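Local coordinates for protein BAT-2 beta-lactamase (Bacillus atrophaeus, PDB 6W5G) that hydrolyses the amide bond of beta-lactam rings as a class D beta-lactamase of a Gram-positive bacterium, and so probably confers antibiotic resistance, at residues Ala250-Asn253 and Ile254-Ile258; Tyr63-Ser66 and Arg67-Arg71. All coordinates share one frame; numbering follows the deposited sequence. Where two conformers were deposited one is given.

Interaction 1 (Ala250-Asn253 and Ile254-Ile258); sequences AAKN and ITTDI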
# COMPACT_ATOMS: atom_id res chain seq x y z
N ALA A 250 2.03 12.65 -4.60
CA ALA A 250 3.08 12.74 -5.61
C ALA A 250 3.51 11.35 -6.06
O ALA A 250 3.72 11.11 -7.26
CB ALA A 250 4.27 13.52 -5.08
N ALA A 251 3.66 10.42 -5.11
CA ALA A 251 4.05 9.06 -5.47
C ALA A 251 3.01 8.42 -6.38
O ALA A 251 3.36 7.71 -7.34
CB ALA A 251 4.22 8.22 -4.20
N LYS A 252 1.73 8.64 -6.09
CA LYS A 252 0.68 8.08 -6.92
C LYS A 252 0.70 8.69 -8.32
O LYS A 252 0.56 7.98 -9.32
CB LYS A 252 -0.68 8.27 -6.26
CG LYS A 252 -1.84 7.70 -7.07
CD LYS A 252 -3.17 7.89 -6.38
CE LYS A 252 -4.30 7.58 -7.35
NZ LYS A 252 -5.65 7.71 -6.75
N ASN A 253 0.89 10.02 -8.39
CA ASN A 253 0.88 10.69 -9.69
C ASN A 253 2.07 10.27 -10.54
O ASN A 253 1.94 10.12 -11.76
CB ASN A 253 0.85 12.21 -9.49
CG ASN A 253 -0.47 12.70 -8.93
OD1 ASN A 253 -1.48 12.00 -8.96
ND2 ASN A 253 -0.47 13.93 -8.41
N ILE A 254 3.24 10.08 -9.92
CA ILE A 254 4.38 9.52 -10.65
C ILE A 254 4.01 8.16 -11.21
O ILE A 254 4.28 7.85 -12.38
CB ILE A 254 5.61 9.44 -9.73
CG1 ILE A 254 6.16 10.83 -9.43
CG2 ILE A 254 6.69 8.55 -10.36
CD1 ILE A 254 7.12 10.87 -8.27
N THR A 255 3.37 7.32 -10.38
CA THR A 255 3.01 5.96 -10.80
C THR A 255 2.04 5.99 -11.97
O THR A 255 2.26 5.32 -12.99
CB THR A 255 2.38 5.20 -9.64
OG1 THR A 255 3.24 5.22 -8.51
CG2 THR A 255 2.15 3.75 -10.05
N THR A 256 0.96 6.76 -11.85
CA THR A 256 -0.01 6.79 -12.94
C THR A 256 0.58 7.40 -14.20
O THR A 256 0.24 6.96 -15.30
CB THR A 256 -1.34 7.43 -12.51
OG1 THR A 256 -1.12 8.78 -12.06
CG2 THR A 256 -1.97 6.62 -11.40
N ASP A 257 1.47 8.39 -14.07
CA ASP A 257 2.14 8.94 -15.26
C ASP A 257 2.93 7.85 -15.98
O ASP A 257 2.89 7.76 -17.22
CB ASP A 257 3.07 10.09 -14.87
CG ASP A 257 2.34 11.41 -14.66
OD1 ASP A 257 1.13 11.49 -14.96
OD2 ASP A 257 2.97 12.38 -14.17
N ILE A 258 3.64 7.01 -15.23
CA ILE A 258 4.41 5.93 -15.84
C ILE A 258 3.48 4.91 -16.49
O ILE A 258 3.71 4.47 -17.63
CB ILE A 258 5.33 5.27 -14.80
CG1 ILE A 258 6.43 6.24 -14.36
CG2 ILE A 258 5.94 3.98 -15.36
CD1 ILE A 258 7.11 5.84 -13.06
O HOH W 1 -2.71 9.79 -10.09

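Interaction 2 (Tyr63-Ser66 and Arg67-Arg71); sequences YNES and RAKER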
# COMPACT_ATOMS: atom_id res chain seq x y z
N TYR A 63 14.10 1.33 -10.98
CA TYR A 63 14.78 2.62 -11.04
C TYR A 63 15.27 2.96 -9.63
O TYR A 63 14.48 2.92 -8.68
CB TYR A 63 13.81 3.72 -11.51
CG TYR A 63 14.35 5.12 -11.35
CD1 TYR A 63 15.18 5.68 -12.32
CD2 TYR A 63 14.04 5.89 -10.24
CE1 TYR A 63 15.68 6.96 -12.18
CE2 TYR A 63 14.54 7.16 -10.08
CZ TYR A 63 15.36 7.69 -11.05
OH TYR A 63 15.86 8.97 -10.91
N ASN A 64 16.56 3.28 -9.51
CA ASN A 64 17.20 3.62 -8.23
C ASN A 64 17.20 2.42 -7.27
O ASN A 64 16.47 2.38 -6.28
CB ASN A 64 16.59 4.87 -7.58
CG ASN A 64 17.43 5.38 -6.42
OD1 ASN A 64 18.39 4.72 -6.00
ND2 ASN A 64 17.08 6.56 -5.90
N GLU A 65 18.06 1.46 -7.58
CA GLU A 65 18.09 0.24 -6.78
C GLU A 65 18.56 0.49 -5.35
O GLU A 65 18.13 -0.21 -4.43
CB GLU A 65 18.94 -0.84 -7.45
CG GLU A 65 18.77 -2.18 -6.78
CD GLU A 65 19.43 -3.32 -7.52
OE1 GLU A 65 20.12 -3.09 -8.53
OE2 GLU A 65 19.26 -4.47 -7.08
N SER A 66 19.43 1.48 -5.15
CA SER A 66 19.90 1.78 -3.80
C SER A 66 18.75 2.17 -2.89
O SER A 66 18.64 1.68 -1.76
CB SER A 66 20.95 2.88 -3.85
OG SER A 66 22.11 2.45 -4.53
N ARG A 67 17.88 3.06 -3.36
CA ARG A 67 16.72 3.43 -2.55
C ARG A 67 15.71 2.29 -2.46
O ARG A 67 15.04 2.14 -1.44
CB ARG A 67 16.07 4.70 -3.11
CG ARG A 67 15.06 5.31 -2.16
CD ARG A 67 14.49 6.63 -2.65
NE ARG A 67 13.39 7.00 -1.77
CZ ARG A 67 13.37 8.05 -0.95
NH1 ARG A 67 12.33 8.23 -0.16
NH2 ARG A 67 14.37 8.93 -0.93
N ALA A 68 15.61 1.47 -3.52
CA ALA A 68 14.67 0.36 -3.50
C ALA A 68 14.98 -0.62 -2.38
O ALA A 68 14.07 -1.31 -1.88
CB ALA A 68 14.68 -0.36 -4.85
N LYS A 69 16.25 -0.70 -1.97
CA LYS A 69 16.68 -1.61 -0.91
C LYS A 69 16.63 -1.00 0.48
O LYS A 69 16.86 -1.73 1.46
CB LYS A 69 18.12 -2.10 -1.19
CG LYS A 69 18.23 -3.01 -2.41
CD LYS A 69 19.69 -3.29 -2.75
CE LYS A 69 19.81 -4.33 -3.85
NZ LYS A 69 21.24 -4.72 -4.09
N GLU A 70 16.34 0.29 0.61
CA GLU A 70 16.42 1.00 1.88
C GLU A 70 15.12 0.82 2.66
O GLU A 70 14.05 1.23 2.20
CB GLU A 70 16.62 2.48 1.59
CG GLU A 70 16.93 3.35 2.79
CD GLU A 70 17.41 4.73 2.35
OE1 GLU A 70 17.49 4.97 1.12
OE2 GLU A 70 17.71 5.57 3.23
N ARG A 71 15.21 0.23 3.85
CA ARG A 71 14.02 0.08 4.69
C ARG A 71 13.54 1.44 5.20
O ARG A 71 14.34 2.24 5.71
CB ARG A 71 14.30 -0.86 5.85
CG ARG A 71 14.25 -2.31 5.44
CD ARG A 71 14.25 -3.22 6.64
NE ARG A 71 13.95 -4.59 6.26
CZ ARG A 71 14.21 -5.66 7.01
NH1 ARG A 71 14.81 -5.52 8.19
NH2 ARG A 71 13.88 -6.86 6.56

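Interaction 1 (Ala250-Asn253 and Ile254-Ile258)
Asn253 reaches forward to Thr256 and Asp257 along helix 248-261, the C-terminal alpha-helix that packs on the central antiparallel sheet of the penicillin-binding-protein/beta-lactamase fold. At the margin of this helix a backbone bond is supplemented by a water bridge between exposed Asn253 and buried Thr256. Asn253 O accepts from Asp257 N at 2.9 Å, while the side-chain amide works through solvent: a water donates to Asn253 OD1 (2.8 Å) and also hydrogen-bonds Thr256 OG1, spanning two oxygens too far apart to bond directly. The threonine hydroxyl is positioned for this by its first torsion (58°), which sets OG1 between its own N and carbonyl carbon, facing back down the turn.

Ile254 shows how tightly a branched side chain can hug the preceding turn. Ile254 N donates to Ala250 O at 2.9 Å in a nearly straight bond (167°). Because CG1 stands beside the backbone N, Ile254 CG1 also lies 3.3 Å from Ala250 O. Beyond the helix the isoleucine packs against Phe43 and Arg46.

Lys252 plays two parts. Lys252 O receives Thr256 N almost end-on at 2.8 Å, whereas the fully extended side chain runs off the helix past Phe227 and Thr215 to the point where NZ hydrogen-bonds Gln203 OE1. At its root, Lys252 CG just comes within 4.5 Å of Thr256 CG2, a loose aliphatic contact.

On the sheet-facing side, buried Thr255 couples helix and strand: its hydroxyl is hydrogen-bonded to that of Thr242 and donates its own proton to the preceding turn. There Ala251 O is gripped twice, by Thr255 OG1 at 2.8 Å and by Thr255 N at 3.1 Å, the two donors approaching from opposite faces of the carbonyl plane.

Interaction 2 (Tyr63-Ser66 and Arg67-Arg71)
Asn64 receives two backbone N-H groups of the short helix that follows it, each on a different oxygen. Asn64 OD1 accepts from Arg67 N at 3.2 Å, a bond that is straight at the hydrogen (169°) although the donor stands well above the amide plane, 62° out of it. Asn64 O accepts from Ala68 N at 3.0 Å, this time in the carbonyl plane. Further along, Glu65 OE2 and Lys69 NZ form a loose salt bridge at 3.6 Å; the two chains cross at an angle, with Glu65 OE2 nearer to Lys69 CE (3.3 Å) than to NZ.

The first of these bonds defines an N-cap: Asn64 sits right before helix 65-68, which follows edge strand 59-63, and covers a backbone N-H in the helix's first turn. With CG turned away from its own N (chi1 -168°), the amide can bend over this end, and its ND2 is held by Gly48 O.

The same amide packs against the base of the arginine, Asn64 ND2 to Arg67 CB 3.5 Å. From there the extended chain leads away, NE hydrogen-bonding Asn243 OD1 and NH2 forming a salt bridge with Asp47 OD1. The Ala68 methyl lies beside Glu65 O (CB to O 3.5 Å) and also touches Thr49, Ile51 and Leu173. On the outer surface the Lys69 chain passes Glu65 O, CG being 3.5 Å from it.

In the fold
Read from the N terminus, interaction 2 comes first, at the turn where edge strand 59-63 ends and the chain leaves the sheet towards carboxylated Lys79. Interaction 1 comes near the other end of the chain, after strand 236-244. Both are local, joining adjoining segments, so neither closes a long loop; they stand in series, without nesting or crossing. The centres of interactions 1 and 2 are about 17 Å apart. The nearest atoms of interactions 1 and 2 are about 7 Å apart, with no touch. The link between them is indirect. Strand 236-244 has hydrogen-bond partners in both, and Phe43 stacks on the ring of Tyr63 while touching Ile254, bringing the N-terminal loop, the sheet edge and the last helix together.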